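Local coordinates for putative uncharacterized protein TTHA0988 (Thermus thermophilus, PDB 3OEP) that is of unknown function but is homologous to the bacterial proteins KipI and KipA, and is probably not an allophanate hydrolase, at residues Gly270-Glu275 with Leu340-Phe345; Val299-Gly304 with Arg322-Gly327; Pro439-Gly444 with Tyr466-Leu471. One frame throughout, in Å; residues are numbered along the deposited sequence. Where two conformers were deposited one is given.

Contact 1. Residues Gly270-Glu275 with Leu340-Phe345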
ATOM      1  N   GLY A 270      -0.728  10.521  15.694  1.00 23.66           N
ATOM      2  CA  GLY A 270      -0.936   9.229  15.052  1.00 25.51           C
ATOM      3  C   GLY A 270      -1.780   8.217  15.812  1.00 25.22           C
ATOM      4  O   GLY A 270      -1.785   7.042  15.445  1.00 29.24           O
ATOM      5  N   ALA A 271      -2.495   8.648  16.855  1.00 22.34           N
ATOM      6  CA  ALA A 271      -3.416   7.762  17.584  1.00 20.77           C
ATOM      7  C   ALA A 271      -4.492   7.225  16.632  1.00 18.74           C
ATOM      8  O   ALA A 271      -4.893   7.922  15.701  1.00 17.84           O
ATOM      9  CB  ALA A 271      -4.070   8.494  18.748  1.00 20.68           C
ATOM     10  N   PRO A 272      -4.965   5.982  16.857  1.00 15.91           N
ATOM     11  CA  PRO A 272      -5.939   5.459  15.897  1.00 14.73           C
ATOM     12  C   PRO A 272      -7.245   6.253  15.853  1.00 14.21           C
ATOM     13  O   PRO A 272      -7.823   6.564  16.903  1.00 13.33           O
ATOM     14  CB  PRO A 272      -6.194   4.033  16.395  1.00 14.81           C
ATOM     15  CG  PRO A 272      -4.955   3.659  17.112  1.00 14.84           C
ATOM     16  CD  PRO A 272      -4.513   4.935  17.792  1.00 18.00           C
ATOM     17  N   LEU A 273      -7.698   6.562  14.640  1.00 12.44           N
ATOM     18  CA  LEU A 273      -8.950   7.284  14.427  1.00 12.46           C
ATOM     19  C   LEU A 273      -9.630   6.729  13.180  1.00 13.86           C
ATOM     20  O   LEU A 273      -9.084   5.835  12.525  1.00 13.02           O
ATOM     21  CB  LEU A 273      -8.705   8.801  14.333  1.00 13.20           C
ATOM     22  CG  LEU A 273      -8.208   9.426  13.024  1.00 17.34           C
ATOM     23  CD1 LEU A 273      -8.033  10.931  13.211  1.00 14.68           C
ATOM     24  CD2 LEU A 273      -6.936   8.806  12.554  1.00 18.79           C
ATOM     25  N   LEU A 274     -10.828   7.229  12.889  1.00 12.60           N
ATOM     26  CA  LEU A 274     -11.617   6.753  11.759  0.50 13.38           C
ATOM     27  C   LEU A 274     -11.427   7.647  10.533  1.00 13.53           C
ATOM     28  O   LEU A 274     -11.518   8.860  10.637  1.00 14.79           O
ATOM     29  CB  LEU A 274     -13.095   6.721  12.146  0.50 13.99           C
ATOM     30  CG  LEU A 274     -14.034   5.988  11.191  0.50 14.15           C
ATOM     31  CD1 LEU A 274     -13.542   4.578  10.938  0.50 13.71           C
ATOM     32  CD2 LEU A 274     -15.446   5.969  11.762  0.50 17.04           C
ATOM     33  N   GLU A 275     -11.160   7.028   9.381  1.00 12.33           N
ATOM     34  CA  GLU A 275     -11.150   7.712   8.094  1.00 12.01           C
ATOM     35  C   GLU A 275     -12.346   7.179   7.317  1.00 12.38           C
ATOM     36  O   GLU A 275     -12.594   5.975   7.318  1.00 14.58           O
ATOM     37  CB  GLU A 275      -9.870   7.408   7.306  1.00 13.25           C
ATOM     38  CG  GLU A 275      -9.821   8.088   5.940  1.00 15.32           C
ATOM     39  CD  GLU A 275      -8.645   7.640   5.100  1.00 14.63           C
ATOM     40  OE1 GLU A 275      -8.865   6.789   4.215  1.00 13.96           O
ATOM     41  OE2 GLU A 275      -7.519   8.146   5.317  1.00 16.37           O
ATOM     42  N   LEU A 340      -8.642   5.156  19.618  1.00 14.43           N
ATOM     43  CA  LEU A 340      -9.330   3.871  19.525  1.00 13.60           C
ATOM     44  C   LEU A 340      -8.402   2.717  19.894  1.00 15.19           C
ATOM     45  O   LEU A 340      -7.203   2.741  19.575  1.00 15.75           O
ATOM     46  CB  LEU A 340      -9.877   3.650  18.114  1.00 14.06           C
ATOM     47  CG  LEU A 340     -10.927   4.648  17.656  1.00 14.48           C
ATOM     48  CD1 LEU A 340     -11.236   4.441  16.173  1.00 16.93           C
ATOM     49  CD2 LEU A 340     -12.189   4.547  18.519  1.00 16.30           C
ATOM     50  N   GLU A 341      -8.968   1.716  20.567  1.00 14.46           N
ATOM     51  CA  GLU A 341      -8.261   0.489  20.889  1.00 15.68           C
ATOM     52  C   GLU A 341      -8.171  -0.388  19.646  1.00 15.58           C
ATOM     53  O   GLU A 341      -9.192  -0.757  19.069  1.00 15.08           O
ATOM     54  CB  GLU A 341      -8.971  -0.288  22.005  1.00 16.24           C
ATOM     55  CG  GLU A 341      -8.143  -1.465  22.499  1.00 17.45           C
ATOM     56  CD  GLU A 341      -8.868  -2.404  23.450  1.00 24.57           C
ATOM     57  OE1 GLU A 341      -9.951  -2.058  23.966  1.00 24.10           O
ATOM     58  OE2 GLU A 341      -8.332  -3.512  23.676  1.00 24.15           O
ATOM     59  N   VAL A 342      -6.943  -0.723  19.254  1.00 15.80           N
ATOM     60  CA  VAL A 342      -6.676  -1.539  18.063  1.00 17.20           C
ATOM     61  C   VAL A 342      -5.413  -2.339  18.301  1.00 18.87           C
ATOM     62  O   VAL A 342      -4.431  -1.800  18.823  1.00 22.63           O
ATOM     63  CB  VAL A 342      -6.403  -0.688  16.797  1.00 19.16           C
ATOM     64  CG1 VAL A 342      -6.484  -1.569  15.548  1.00 21.03           C
ATOM     65  CG2 VAL A 342      -7.358   0.471  16.685  1.00 22.70           C
ATOM     66  N   ARG A 343      -5.423  -3.608  17.907  1.00 18.22           N
ATOM     67  CA  ARG A 343      -4.239  -4.449  18.019  1.00 20.86           C
ATOM     68  C   ARG A 343      -3.298  -4.137  16.863  1.00 21.48           C
ATOM     69  O   ARG A 343      -3.741  -4.004  15.726  1.00 22.52           O
ATOM     70  CB  ARG A 343      -4.606  -5.928  17.972  1.00 22.92           C
ATOM     71  CG  ARG A 343      -5.272  -6.462  19.219  1.00 26.95           C
ATOM     72  CD  ARG A 343      -5.306  -7.983  19.174  1.00 31.73           C
ATOM     73  NE  ARG A 343      -6.197  -8.476  18.120  1.00 32.54           N
ATOM     74  CZ  ARG A 343      -7.476  -8.819  18.286  1.00 33.98           C
ATOM     75  NH1 ARG A 343      -8.062  -8.740  19.477  1.00 34.05           N
ATOM     76  NH2 ARG A 343      -8.178  -9.258  17.243  1.00 32.49           N
ATOM     77  N   PRO A 344      -2.001  -4.004  17.144  1.00 20.99           N
ATOM     78  CA  PRO A 344      -1.072  -3.755  16.041  1.00 21.14           C
ATOM     79  C   PRO A 344      -0.665  -5.026  15.298  1.00 20.91           C
ATOM     80  O   PRO A 344      -0.712  -6.124  15.854  1.00 19.74           O
ATOM     81  CB  PRO A 344       0.147  -3.170  16.750  1.00 22.78           C
ATOM     82  CG  PRO A 344       0.144  -3.869  18.079  1.00 23.54           C
ATOM     83  CD  PRO A 344      -1.321  -3.968  18.451  1.00 23.51           C
ATOM     84  N   PHE A 345      -0.265  -4.852  14.044  1.00 19.83           N
ATOM     85  CA  PHE A 345       0.394  -5.896  13.268  1.00 19.40           C
ATOM     86  C   PHE A 345       1.653  -5.274  12.673  1.00 18.30           C
ATOM     87  O   PHE A 345       1.577  -4.294  11.935  1.00 16.92           O
ATOM     88  CB  PHE A 345      -0.518  -6.420  12.164  1.00 18.64           C
ATOM     89  CG  PHE A 345       0.144  -7.420  11.251  1.00 20.32           C
ATOM     90  CD1 PHE A 345       0.252  -8.750  11.621  1.00 26.70           C
ATOM     91  CD2 PHE A 345       0.665  -7.021  10.026  1.00 22.35           C
ATOM     92  CE1 PHE A 345       0.861  -9.676  10.776  1.00 28.04           C
ATOM     93  CE2 PHE A 345       1.272  -7.933   9.178  1.00 25.32           C
ATOM     94  CZ  PHE A 345       1.374  -9.264   9.555  1.00 28.86           C
TER

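Contact 2. Residues Val299-Gly304 with Arg322-Gly327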
ATOM      1  N   VAL A 299     -20.338  17.603   6.400  1.00 17.93           N
ATOM      2  CA  VAL A 299     -20.561  18.237   7.695  1.00 18.77           C
ATOM      3  C   VAL A 299     -21.138  17.157   8.593  1.00 18.51           C
ATOM      4  O   VAL A 299     -21.938  16.333   8.145  1.00 19.73           O
ATOM      5  CB  VAL A 299     -21.518  19.456   7.628  1.00 21.18           C
ATOM      6  CG1 VAL A 299     -20.869  20.601   6.849  1.00 22.74           C
ATOM      7  CG2 VAL A 299     -22.861  19.074   7.028  1.00 23.74           C
ATOM      8  N   ALA A 300     -20.693  17.122   9.843  1.00 18.85           N
ATOM      9  CA  ALA A 300     -21.200  16.153  10.793  1.00 18.53           C
ATOM     10  C   ALA A 300     -22.570  16.612  11.277  1.00 19.93           C
ATOM     11  O   ALA A 300     -22.838  17.815  11.367  1.00 19.82           O
ATOM     12  CB  ALA A 300     -20.231  15.979  11.963  1.00 18.00           C
ATOM     13  N   LEU A 301     -23.433  15.640  11.567  1.00 19.35           N
ATOM     14  CA  LEU A 301     -24.802  15.902  12.007  0.50 19.92           C
ATOM     15  C   LEU A 301     -25.034  15.205  13.333  1.00 19.66           C
ATOM     16  O   LEU A 301     -24.921  13.980  13.421  1.00 16.88           O
ATOM     17  CB  LEU A 301     -25.822  15.379  10.993  0.50 21.31           C
ATOM     18  CG  LEU A 301     -25.894  16.036   9.620  0.50 22.90           C
ATOM     19  CD1 LEU A 301     -26.978  15.363   8.790  0.50 24.01           C
ATOM     20  CD2 LEU A 301     -26.164  17.517   9.747  0.50 21.56           C
ATOM     21  N   LEU A 302     -25.362  15.980  14.366  1.00 19.62           N
ATOM     22  CA  LEU A 302     -25.590  15.424  15.693  1.00 20.72           C
ATOM     23  C   LEU A 302     -26.717  16.190  16.371  1.00 24.11           C
ATOM     24  O   LEU A 302     -26.638  17.409  16.507  1.00 22.80           O
ATOM     25  CB  LEU A 302     -24.314  15.517  16.534  1.00 20.97           C
ATOM     26  CG  LEU A 302     -24.399  14.968  17.961  1.00 23.51           C
ATOM     27  CD1 LEU A 302     -24.675  13.475  17.935  1.00 20.43           C
ATOM     28  CD2 LEU A 302     -23.118  15.275  18.735  1.00 23.58           C
ATOM     29  N   GLU A 303     -27.757  15.463  16.781  1.00 25.72           N
ATOM     30  CA  GLU A 303     -28.907  16.049  17.488  1.00 29.51           C
ATOM     31  C   GLU A 303     -29.499  17.251  16.743  1.00 30.86           C
ATOM     32  O   GLU A 303     -29.870  18.257  17.356  1.00 32.14           O
ATOM     33  CB  GLU A 303     -28.512  16.435  18.919  1.00 30.07           C
ATOM     34  CG  GLU A 303     -28.073  15.255  19.781  1.00 32.84           C
ATOM     35  CD  GLU A 303     -27.721  15.664  21.195  1.00 35.95           C
ATOM     36  OE1 GLU A 303     -26.562  16.065  21.433  1.00 43.23           O
ATOM     37  OE2 GLU A 303     -28.605  15.576  22.074  1.00 40.77           O
ATOM     38  N   GLY A 304     -29.569  17.138  15.420  1.00 31.83           N
ATOM     39  CA  GLY A 304     -30.146  18.178  14.572  1.00 33.26           C
ATOM     40  C   GLY A 304     -29.203  19.291  14.141  1.00 33.86           C
ATOM     41  O   GLY A 304     -29.544  20.063  13.239  1.00 36.18           O
ATOM     42  N   ARG A 322     -24.035  11.387  12.224  1.00 13.91           N
ATOM     43  CA  ARG A 322     -24.075  11.111  10.787  1.00 15.03           C
ATOM     44  C   ARG A 322     -23.203  12.126  10.073  1.00 15.64           C
ATOM     45  O   ARG A 322     -22.767  13.115  10.675  1.00 17.29           O
ATOM     46  CB  ARG A 322     -25.509  11.205  10.263  1.00 15.95           C
ATOM     47  CG  ARG A 322     -26.467  10.175  10.846  1.00 19.92           C
ATOM     48  CD  ARG A 322     -27.903  10.436  10.409  1.00 23.78           C
ATOM     49  NE  ARG A 322     -28.822   9.413  10.917  1.00 24.67           N
ATOM     50  CZ  ARG A 322     -29.414   9.431  12.111  1.00 30.25           C
ATOM     51  NH1 ARG A 322     -29.211  10.426  12.973  1.00 32.36           N
ATOM     52  NH2 ARG A 322     -30.229   8.435  12.449  1.00 33.74           N
ATOM     53  N   PHE A 323     -22.953  11.883   8.791  1.00 16.18           N
ATOM     54  CA  PHE A 323     -22.110  12.772   7.998  1.00 15.83           C
ATOM     55  C   PHE A 323     -22.814  13.102   6.700  1.00 17.71           C
ATOM     56  O   PHE A 323     -23.029  12.229   5.862  1.00 19.99           O
ATOM     57  CB  PHE A 323     -20.749  12.137   7.758  1.00 16.38           C
ATOM     58  CG  PHE A 323     -20.006  11.852   9.030  1.00 14.76           C
ATOM     59  CD1 PHE A 323     -19.273  12.846   9.654  1.00 16.76           C
ATOM     60  CD2 PHE A 323     -20.102  10.606   9.638  1.00 15.49           C
ATOM     61  CE1 PHE A 323     -18.607  12.596  10.850  1.00 18.59           C
ATOM     62  CE2 PHE A 323     -19.436  10.347  10.832  1.00 19.13           C
ATOM     63  CZ  PHE A 323     -18.692  11.345  11.437  1.00 17.17           C
ATOM     64  N   ARG A 324     -23.208  14.361   6.571  1.00 16.74           N
ATOM     65  CA  ARG A 324     -23.921  14.844   5.402  1.00 17.63           C
ATOM     66  C   ARG A 324     -22.919  15.269   4.333  1.00 17.42           C
ATOM     67  O   ARG A 324     -22.130  16.171   4.567  1.00 17.28           O
ATOM     68  CB  ARG A 324     -24.793  16.034   5.803  1.00 19.55           C
ATOM     69  CG  ARG A 324     -25.591  16.655   4.671  1.00 25.36           C
ATOM     70  CD  ARG A 324     -26.530  17.725   5.222  1.00 29.30           C
ATOM     71  NE  ARG A 324     -27.607  17.143   6.022  1.00 33.54           N
ATOM     72  CZ  ARG A 324     -28.390  17.817   6.868  1.00 36.98           C
ATOM     73  NH1 ARG A 324     -28.229  19.122   7.063  1.00 38.86           N
ATOM     74  NH2 ARG A 324     -29.344  17.175   7.534  1.00 37.85           N
ATOM     75  N   PRO A 325     -22.947  14.630   3.152  1.00 17.97           N
ATOM     76  CA  PRO A 325     -21.998  15.047   2.120  1.00 19.77           C
ATOM     77  C   PRO A 325     -22.152  16.524   1.758  1.00 21.62           C
ATOM     78  O   PRO A 325     -23.271  17.020   1.646  1.00 21.95           O
ATOM     79  CB  PRO A 325     -22.350  14.143   0.936  1.00 20.58           C
ATOM     80  CG  PRO A 325     -22.956  12.936   1.566  1.00 19.77           C
ATOM     81  CD  PRO A 325     -23.720  13.445   2.739  1.00 19.84           C
ATOM     82  N   ARG A 326     -21.034  17.225   1.599  1.00 24.09           N
ATOM     83  CA  ARG A 326     -21.078  18.646   1.276  1.00 27.56           C
ATOM     84  C   ARG A 326     -19.774  19.148   0.697  1.00 30.30           C
ATOM     85  O   ARG A 326     -18.691  18.800   1.176  1.00 26.18           O
ATOM     86  CB  ARG A 326     -21.403  19.481   2.515  1.00 29.63           C
ATOM     87  CG  ARG A 326     -21.355  20.991   2.256  1.00 33.59           C
ATOM     88  CD  ARG A 326     -22.078  21.775   3.317  1.00 37.48           C
ATOM     89  NE  ARG A 326     -23.467  21.342   3.457  1.00 40.04           N
ATOM     90  CZ  ARG A 326     -24.273  21.710   4.448  1.00 39.46           C
ATOM     91  NH1 ARG A 326     -23.845  22.540   5.396  1.00 40.74           N
ATOM     92  NH2 ARG A 326     -25.518  21.247   4.490  1.00 40.81           N
ATOM     93  N   GLY A 327     -19.905  19.988  -0.327  1.00 33.48           N
ATOM     94  CA  GLY A 327     -18.798  20.775  -0.839  1.00 35.83           C
ATOM     95  C   GLY A 327     -17.760  19.944  -1.548  1.00 36.95           C
ATOM     96  O   GLY A 327     -18.002  18.773  -1.863  1.00 36.32           O
TER
HETATM   97  O   HOH W   1     -27.477  12.565  13.240  1.00 18.90           O

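Contact 3. Residues Pro439-Gly444 with Tyr466-Leu471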
ATOM      1  N   PRO A 439      11.068  -0.546  -6.186  1.00 12.53           N
ATOM      2  CA  PRO A 439      10.231  -0.008  -5.134  1.00 12.76           C
ATOM      3  C   PRO A 439       9.534   1.277  -5.551  1.00 13.75           C
ATOM      4  O   PRO A 439      10.145   2.145  -6.185  1.00 14.94           O
ATOM      5  CB  PRO A 439      11.219   0.250  -3.997  1.00 13.33           C
ATOM      6  CG  PRO A 439      12.348  -0.690  -4.272  1.00 13.97           C
ATOM      7  CD  PRO A 439      12.461  -0.732  -5.739  1.00 14.13           C
ATOM      8  N   THR A 440       8.260   1.382  -5.196  1.00 13.03           N
ATOM      9  CA  THR A 440       7.447   2.529  -5.574  1.00 13.22           C
ATOM     10  C   THR A 440       7.668   3.698  -4.610  1.00 14.89           C
ATOM     11  O   THR A 440       7.720   3.504  -3.396  1.00 15.27           O
ATOM     12  CB  THR A 440       5.962   2.166  -5.579  1.00 12.96           C
ATOM     13  OG1 THR A 440       5.605   1.611  -4.311  1.00 16.69           O
ATOM     14  CG2 THR A 440       5.679   1.145  -6.683  1.00 13.43           C
ATOM     15  N   PRO A 441       7.811   4.915  -5.155  1.00 16.19           N
ATOM     16  CA  PRO A 441       7.931   6.118  -4.328  1.00 16.80           C
ATOM     17  C   PRO A 441       6.566   6.736  -4.048  1.00 16.04           C
ATOM     18  O   PRO A 441       5.738   6.776  -4.947  1.00 15.30           O
ATOM     19  CB  PRO A 441       8.761   7.044  -5.214  1.00 16.09           C
ATOM     20  CG  PRO A 441       8.382   6.683  -6.605  1.00 18.94           C
ATOM     21  CD  PRO A 441       7.958   5.224  -6.587  1.00 14.84           C
ATOM     22  N   LEU A 442       6.331   7.209  -2.823  1.00 18.15           N
ATOM     23  CA  LEU A 442       5.069   7.885  -2.496  1.00 18.67           C
ATOM     24  C   LEU A 442       4.968   9.161  -3.331  1.00 16.12           C
ATOM     25  O   LEU A 442       5.908   9.952  -3.371  1.00 18.99           O
ATOM     26  CB  LEU A 442       4.988   8.217  -1.002  1.00 20.04           C
ATOM     27  CG  LEU A 442       3.658   8.750  -0.461  1.00 24.11           C
ATOM     28  CD1 LEU A 442       2.536   7.726  -0.629  1.00 23.37           C
ATOM     29  CD2 LEU A 442       3.807   9.141   1.008  1.00 25.81           C
ATOM     30  N   GLY A 443       3.844   9.341  -4.018  1.00 14.83           N
ATOM     31  CA  GLY A 443       3.662  10.485  -4.902  1.00 14.65           C
ATOM     32  C   GLY A 443       4.202  10.250  -6.299  1.00 12.84           C
ATOM     33  O   GLY A 443       4.142  11.138  -7.144  1.00 13.05           O
ATOM     34  N   GLY A 444       4.716   9.049  -6.558  1.00 13.21           N
ATOM     35  CA  GLY A 444       5.187   8.708  -7.896  1.00 13.41           C
ATOM     36  C   GLY A 444       4.104   8.877  -8.948  1.00 13.17           C
ATOM     37  O   GLY A 444       2.967   8.442  -8.750  1.00 13.55           O
ATOM     38  N   TYR A 466       6.307  -0.066 -14.058  1.00 18.14           N
ATOM     39  CA  TYR A 466       6.019   1.076 -14.920  1.00 17.37           C
ATOM     40  C   TYR A 466       6.858   2.272 -14.504  1.00 17.11           C
ATOM     41  O   TYR A 466       7.209   2.428 -13.327  1.00 16.55           O
ATOM     42  CB  TYR A 466       4.532   1.429 -14.920  1.00 18.78           C
ATOM     43  CG  TYR A 466       3.655   0.361 -15.536  1.00 20.01           C
ATOM     44  CD1 TYR A 466       3.987  -0.227 -16.758  1.00 23.74           C
ATOM     45  CD2 TYR A 466       2.488  -0.053 -14.903  1.00 26.58           C
ATOM     46  CE1 TYR A 466       3.180  -1.205 -17.326  1.00 27.53           C
ATOM     47  CE2 TYR A 466       1.679  -1.031 -15.464  1.00 30.68           C
ATOM     48  CZ  TYR A 466       2.029  -1.599 -16.671  1.00 31.37           C
ATOM     49  OH  TYR A 466       1.224  -2.570 -17.229  1.00 35.06           O
ATOM     50  N   ALA A 467       7.198   3.090 -15.491  1.00 16.07           N
ATOM     51  CA  ALA A 467       8.056   4.248 -15.293  1.00 15.78           C
ATOM     52  C   ALA A 467       7.406   5.305 -14.418  1.00 15.08           C
ATOM     53  O   ALA A 467       6.189   5.535 -14.494  1.00 15.73           O
ATOM     54  CB  ALA A 467       8.422   4.866 -16.642  1.00 16.26           C
ATOM     55  N   LYS A 468       8.233   5.926 -13.577  1.00 14.83           N
ATOM     56  CA  LYS A 468       7.833   7.084 -12.798  0.50 14.13           C
ATOM     57  C   LYS A 468       8.712   8.264 -13.224  1.00 14.03           C
ATOM     58  O   LYS A 468       9.786   8.474 -12.657  1.00 13.66           O
ATOM     59  CB  LYS A 468       7.968   6.799 -11.299  0.50 15.50           C
ATOM     60  CG  LYS A 468       6.889   5.863 -10.730  0.50 19.41           C
ATOM     61  CD  LYS A 468       7.245   4.384 -10.895  0.50 19.42           C
ATOM     62  CE  LYS A 468       6.102   3.459 -10.454  0.50 19.89           C
ATOM     63  NZ  LYS A 468       6.252   2.013 -10.879  0.50 11.64           N
ATOM     64  N   PRO A 469       8.277   9.022 -14.251  1.00 14.27           N
ATOM     65  CA  PRO A 469       9.120  10.143 -14.700  1.00 14.92           C
ATOM     66  C   PRO A 469       9.111  11.341 -13.754  1.00 14.99           C
ATOM     67  O   PRO A 469      10.012  12.184 -13.813  1.00 15.41           O
ATOM     68  CB  PRO A 469       8.518  10.521 -16.057  1.00 14.50           C
ATOM     69  CG  PRO A 469       7.111  10.024 -16.003  1.00 16.16           C
ATOM     70  CD  PRO A 469       7.170   8.763 -15.189  1.00 14.26           C
ATOM     71  N   ALA A 470       8.099  11.414 -12.897  1.00 13.79           N
ATOM     72  CA  ALA A 470       7.956  12.514 -11.965  1.00 13.52           C
ATOM     73  C   ALA A 470       7.386  12.029 -10.640  1.00 13.30           C
ATOM     74  O   ALA A 470       6.883  10.903 -10.542  1.00 12.71           O
ATOM     75  CB  ALA A 470       7.060  13.590 -12.564  1.00 13.78           C
ATOM     76  N   LEU A 471       7.494  12.894  -9.637  1.00 12.85           N
ATOM     77  CA  LEU A 471       6.923  12.695  -8.315  1.00 13.95           C
ATOM     78  C   LEU A 471       6.153  13.946  -7.938  1.00 14.62           C
ATOM     79  O   LEU A 471       6.632  15.056  -8.154  1.00 16.61           O
ATOM     80  CB  LEU A 471       8.026  12.502  -7.266  1.00 16.89           C
ATOM     81  CG  LEU A 471       9.165  11.531  -7.538  1.00 21.69           C
ATOM     82  CD1 LEU A 471      10.220  11.639  -6.436  1.00 26.79           C
ATOM     83  CD2 LEU A 471       8.631  10.125  -7.640  1.00 24.17           C
TER

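Contact 1. Residues Gly270-Glu275 with Leu340-Phe345
Pro272 and Leu340 meet through one backbone hydrogen bond, Leu340 N to Pro272 O at 3.2 Å, with their CA atoms 5.2 Å apart. The bond is fairly straight at hydrogen (159°), but the N-H arrives tilted 29° from the plane of the Pro272 carbonyl. No run of paired strand residues follows it: Pro272 stands just ahead of the strand that starts at Leu273, and 340-345 forms no regular strand, so side chains carry the rest of the contact. The Pro272 ring lies against 340-345 with its CB and CG. Its CG comes to 3.5 Å from Leu340 O, a van der Waals approach to the carbonyl oxygen, while its CB touches Val342 CG2 at 3.8 Å; proline ring and valine branch run past one another in opposite directions. Val342 can offer that methyl because its CG1 is anti to the backbone N (chi1 -166°), which leaves CG2 beside the N and facing the ring. Leu340 CB is 4.1 Å from Pro272 CB, and Leu340 CD1 reaches to 4.0 Å from Leu273 CA. Pro272 O accepts the leucine's amide N-H, with Leu340 CB and CG packed beside it. Around this small apolar patch, Val234 of strand 233-235 touches Pro272, Leu340 and Val342 together. Leu273 turns away to pack on Ala261 and Asn262 of helix 255-264 and on Tyr333 and Ala335 of strand 331-336. Within the cyclophilin-like carboxyltransferase subdomain A and B region, the contact thus joins the loop following strand 331-336 to the start of strand 273-277, which runs between strands 233-235 and 331-336 in a five-stranded antiparallel sheet.

Contact 2. Residues Val299-Gly304 with Arg322-Gly327
Four backbone hydrogen bonds tie strand residues 299-302 to 322-325 in antiparallel register. Val299 and Arg324 form one hydrogen-bonded pair, with Val299 N to Arg324 O at 2.9 Å and Arg324 N to Val299 O at 2.8 Å. Leu301 and Arg322 form the next such pair, with Leu301 N to Arg322 O at 2.8 Å and Arg322 N to Leu301 O at 3.0 Å. Leu301 O also accepts from a water, 2.9 Å away, which in turn takes an N-H from Arg322 NH1 at the edge of the guanidinium, in its plane. Between the two pairs, the non-hydrogen-bonded Ala300 and Phe323 bring their CA atoms to 4.5 Å. On the face carrying Val299, Leu301 and the arginines, aliphatic groups serve as floors for guanidinium groups. Leu301 meets the Arg324 side chain at about a right angle; in the conformer described, Leu301 CD2 lies over one face of the Arg324 guanidinium, 3.6 Å above its plane. The Arg324 chain is otherwise extended but bends at chi3 (-69°), which folds the group back across the leucine. Arg326 bends likewise, and Val299 CG2 lies over the centre of its guanidinium. Both arginines form salt bridges with Glu306, which probably offsets the charge they bring together. On the reverse face, Ala300 CB packs obliquely on the Phe323 ring, 3.9 Å from Phe323 CE1. There Phe323 also meets Phe276 and Phe293, and Ala300 rests on Ile307 and Leu321. The pair belongs to the cyclophilin-like carboxyltransferase subdomain A and B region; in its six-stranded antiparallel sheet, strand 298-302 is flanked by 320-325 and the outermost strand 305-307, whose Glu306 reaches both arginines.

Contact 3. Residues Pro439-Gly444 with Tyr466-Leu471
This buried contact sets a tight turn, Pro441 to Gly444, against strand 467-472 where the turn leads into strand 444-447, in the cyclophilin-like C-terminal region of the chain. The turn is a type II beta turn, closed by Gly444 N to Pro441 O at 3.0 Å. Gly444 and Leu471 then form an antiparallel non-hydrogen-bonded pair, their CA atoms 4.4 Å apart. Close by, Gly443 O receives a CA-H...O contact from Leu471 CA at 3.4 Å. Leu471 is the main side chain here. With its CG anti to the carbonyl carbon (chi1 -48°), it directs CD2 into the turn, where the methyl lies 3.6 Å from Pro441 CG and 3.7 Å from Gly444 CA; leucine and proline ring cross at about a right angle. Gly443 takes the third position of the turn with a positive phi (86°), as is usual for glycine in a type II turn, and Gly444 CA lies close against the leucine methyl. Lys468 runs beside the turn with its aliphatic part, Lys468 CG being 4.3 Å from Pro441 CD. In the conformer described, Lys468 NZ gives hydrogen bonds to Tyr466 O, at 2.7 Å, and to Gln446 OE1. Thr440 OG1 is held by Gly461 O and Lys460 NZ. Tyr47 of strand 45-50 packs on Pro441, bringing the N-terminal half of the chain against the turn, while strand 444-447 lies between 467-472 and 454-456.

All three contacts lie in the carboxyltransferase subdomain A and B region, but none touches another. Contact 2 falls, in sequence, between the two segments of contact 1; their centres are 23 Å apart and their nearest atoms about 6 Å. Contact 1 joins a loop to a strand of the five-stranded sheet, whereas both segments of contact 2 are in the six-stranded one, whose Phe323 side faces the sheet that holds 273-275. Contact 3 comes later in the chain, where a turn meets strands 444-447 and 467-472 of a separate mixed sheet. Its centre is 28 Å from that of contact 1, across the chain's centre, and 37 Å from that of contact 2. No ligand or catalytic site is established here.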